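Local coordinates for protein A151R (African swine fever virus Georgia 2007/1, PDB 7CMA) that is a non-structural viral protein that binds a zinc ion and whose biochemical role is not firmly established, at residues L107-Y112 against T140-F145. Sequence-based numbering, arbitrary orientation.
Sequences LYHTNY and TKCTSF. With ZN (zinc ion), chain C.
With SG set between its backbone N and carbonyl carbon (chi1 61°), Cys-142 sends its sulfur toward the backbone of 109-111, while the ring of His-109 lies beside its own backbone N (chi1 -54°), and the two side chains meet on a zinc ion. ND1 of His-109 binds the zinc at 2.2 Å, and SG of Cys-142 does so at 2.3 Å. The sulfur sits at the edge of the imidazole, near its plane. The other ring nitrogen, NE2, is hydrogen-bonded to the carbonyl O of Glu-104, so that the metal and this bond together fix the ring's rotation. Two weak backbone bonds also reach the sulfur: Thr-110 N lies 3.6 Å from Cys-142 SG, and Asn-111 N points more directly at the same SG, with an N-H...S angle of 162°. Both would be expected to temper the charge of a thiolate. Behind the coordination shell, the side chains of Thr-110 and Thr-143 cross at about a right angle, and their buried OG1 atoms are hydrogen-bonded at 2.7 Å. Cys-116 and Cys-139 complete the coordination. Cys-139 and Cys-142, three positions apart in sequence, joined by a histidine from a strand end and a third cysteine, form a three-cysteine, one-histidine zinc site of the CxxC type.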
loop_
_atom_site.group_PDB
_atom_site.type_symbol
_atom_site.label_atom_id
_atom_site.label_comp_id
_atom_site.label_asym_id
_atom_site.label_seq_id
_atom_site.Cartn_x
_atom_site.Cartn_y
_atom_site.Cartn_z
ATOM N N LEU A 107 -17.677 -20.496 12.831
ATOM C CA LEU A 107 -16.276 -20.047 12.610
ATOM C C LEU A 107 -15.313 -21.114 13.144
ATOM O O LEU A 107 -15.712 -21.871 14.044
ATOM C CB LEU A 107 -16.072 -18.702 13.309
ATOM C CG LEU A 107 -16.632 -17.486 12.572
ATOM C CD1 LEU A 107 -16.493 -16.228 13.418
ATOM C CD2 LEU A 107 -15.945 -17.299 11.229
ATOM N N TYR A 108 -14.143 -21.247 12.518
ATOM C CA TYR A 108 -13.055 -22.146 12.983
ATOM C C TYR A 108 -12.013 -21.301 13.734
ATOM O O TYR A 108 -11.790 -20.150 13.322
ATOM C CB TYR A 108 -12.459 -22.908 11.796
ATOM C CG TYR A 108 -13.380 -23.941 11.191
ATOM C CD1 TYR A 108 -14.410 -23.571 10.338
ATOM C CD2 TYR A 108 -13.268 -25.280 11.522
ATOM C CE1 TYR A 108 -15.296 -24.506 9.826
ATOM C CE2 TYR A 108 -14.126 -26.231 10.994
ATOM C CZ TYR A 108 -15.136 -25.845 10.127
ATOM O OH TYR A 108 -16.021 -26.767 9.644
ATOM N N HIS A 109 -11.537 -21.825 14.862
ATOM C CA HIS A 109 -10.699 -21.005 15.769
ATOM C C HIS A 109 -9.328 -21.603 16.045
ATOM O O HIS A 109 -9.224 -22.829 16.127
ATOM C CB HIS A 109 -11.420 -20.820 17.114
ATOM C CG HIS A 109 -12.805 -20.272 17.037
ATOM N ND1 HIS A 109 -13.079 -18.941 17.252
ATOM C CD2 HIS A 109 -13.993 -20.870 16.810
ATOM C CE1 HIS A 109 -14.375 -18.738 17.139
ATOM N NE2 HIS A 109 -14.954 -19.903 16.868
ATOM N N THR A 110 -8.334 -20.740 16.189
ATOM C CA THR A 110 -6.958 -21.154 16.571
ATOM C C THR A 110 -6.677 -20.705 18.012
ATOM O O THR A 110 -5.721 -21.239 18.615
ATOM C CB THR A 110 -5.920 -20.569 15.604
ATOM O OG1 THR A 110 -6.180 -19.170 15.510
ATOM C CG2 THR A 110 -5.970 -21.194 14.225
ATOM N N ASN A 111 -7.340 -19.634 18.451
ATOM C CA ASN A 111 -7.116 -18.987 19.773
ATOM C C ASN A 111 -5.747 -18.289 19.779
ATOM O O ASN A 111 -5.183 -18.135 20.868
ATOM C CB ASN A 111 -7.211 -20.002 20.921
ATOM C CG ASN A 111 -8.546 -19.969 21.634
ATOM O OD1 ASN A 111 -9.580 -19.779 21.003
ATOM N ND2 ASN A 111 -8.534 -20.140 22.949
ATOM N N TYR A 112 -5.196 -17.971 18.598
ATOM C CA TYR A 112 -3.850 -17.343 18.470
ATOM C C TYR A 112 -3.892 -15.909 19.011
ATOM O O TYR A 112 -3.043 -15.582 19.844
ATOM C CB TYR A 112 -3.356 -17.363 17.018
ATOM C CG TYR A 112 -2.781 -18.683 16.560
ATOM C CD1 TYR A 112 -2.272 -19.598 17.466
ATOM C CD2 TYR A 112 -2.777 -19.032 15.218
ATOM C CE1 TYR A 112 -1.773 -20.822 17.053
ATOM C CE2 TYR A 112 -2.246 -20.236 14.787
ATOM C CZ TYR A 112 -1.755 -21.140 15.708
ATOM O OH TYR A 112 -1.255 -22.337 15.289
ATOM N N THR A 140 -11.913 -14.003 12.616
ATOM C CA THR A 140 -11.014 -12.847 12.387
ATOM C C THR A 140 -10.509 -12.275 13.706
ATOM O O THR A 140 -9.645 -11.395 13.663
ATOM C CB THR A 140 -11.760 -11.754 11.627
ATOM O OG1 THR A 140 -12.824 -11.299 12.461
ATOM C CG2 THR A 140 -12.305 -12.236 10.301
ATOM N N LYS A 141 -11.039 -12.755 14.826
ATOM C CA LYS A 141 -10.628 -12.254 16.158
ATOM C C LYS A 141 -9.411 -13.028 16.652
ATOM O O LYS A 141 -8.527 -12.404 17.224
ATOM C CB LYS A 141 -11.783 -12.387 17.153
ATOM C CG LYS A 141 -13.086 -11.725 16.736
ATOM C CD LYS A 141 -14.022 -11.504 17.902
ATOM C CE LYS A 141 -13.405 -11.892 19.229
ATOM N NZ LYS A 141 -14.288 -11.549 20.368
ATOM N N CYS A 142 -9.380 -14.337 16.428
ATOM C CA CYS A 142 -8.267 -15.158 16.963
ATOM C C CYS A 142 -7.323 -15.624 15.853
ATOM O O CYS A 142 -6.233 -16.071 16.181
ATOM C CB CYS A 142 -8.803 -16.362 17.720
ATOM S SG CYS A 142 -9.810 -17.500 16.742
ATOM N N THR A 143 -7.743 -15.540 14.593
ATOM C CA THR A 143 -6.903 -16.087 13.497
ATOM C C THR A 143 -6.544 -14.972 12.517
ATOM O O THR A 143 -7.450 -14.432 11.874
ATOM C CB THR A 143 -7.543 -17.327 12.859
ATOM O OG1 THR A 143 -8.073 -18.168 13.883
ATOM C CG2 THR A 143 -6.583 -18.102 11.985
ATOM N N SER A 144 -5.258 -14.645 12.437
ATOM C CA SER A 144 -4.793 -13.606 11.491
ATOM C C SER A 144 -3.898 -14.245 10.436
ATOM O O SER A 144 -3.274 -15.264 10.728
ATOM C CB SER A 144 -4.048 -12.517 12.201
ATOM O OG SER A 144 -2.881 -13.035 12.816
ATOM N N PHE A 145 -3.827 -13.624 9.268
ATOM C CA PHE A 145 -2.920 -14.133 8.221
ATOM C C PHE A 145 -2.103 -12.984 7.626
ATOM O O PHE A 145 -2.584 -11.846 7.682
ATOM C CB PHE A 145 -3.722 -14.764 7.082
ATOM C CG PHE A 145 -4.588 -15.954 7.404
ATOM C CD1 PHE A 145 -4.086 -17.239 7.315
ATOM C CD2 PHE A 145 -5.922 -15.793 7.742
ATOM C CE1 PHE A 145 -4.886 -18.334 7.596
ATOM C CE2 PHE A 145 -6.720 -16.889 8.026
ATOM C CZ PHE A 145 -6.201 -18.156 7.951
HETATM ZN ZN ZN C . -11.915 -17.048 17.461
#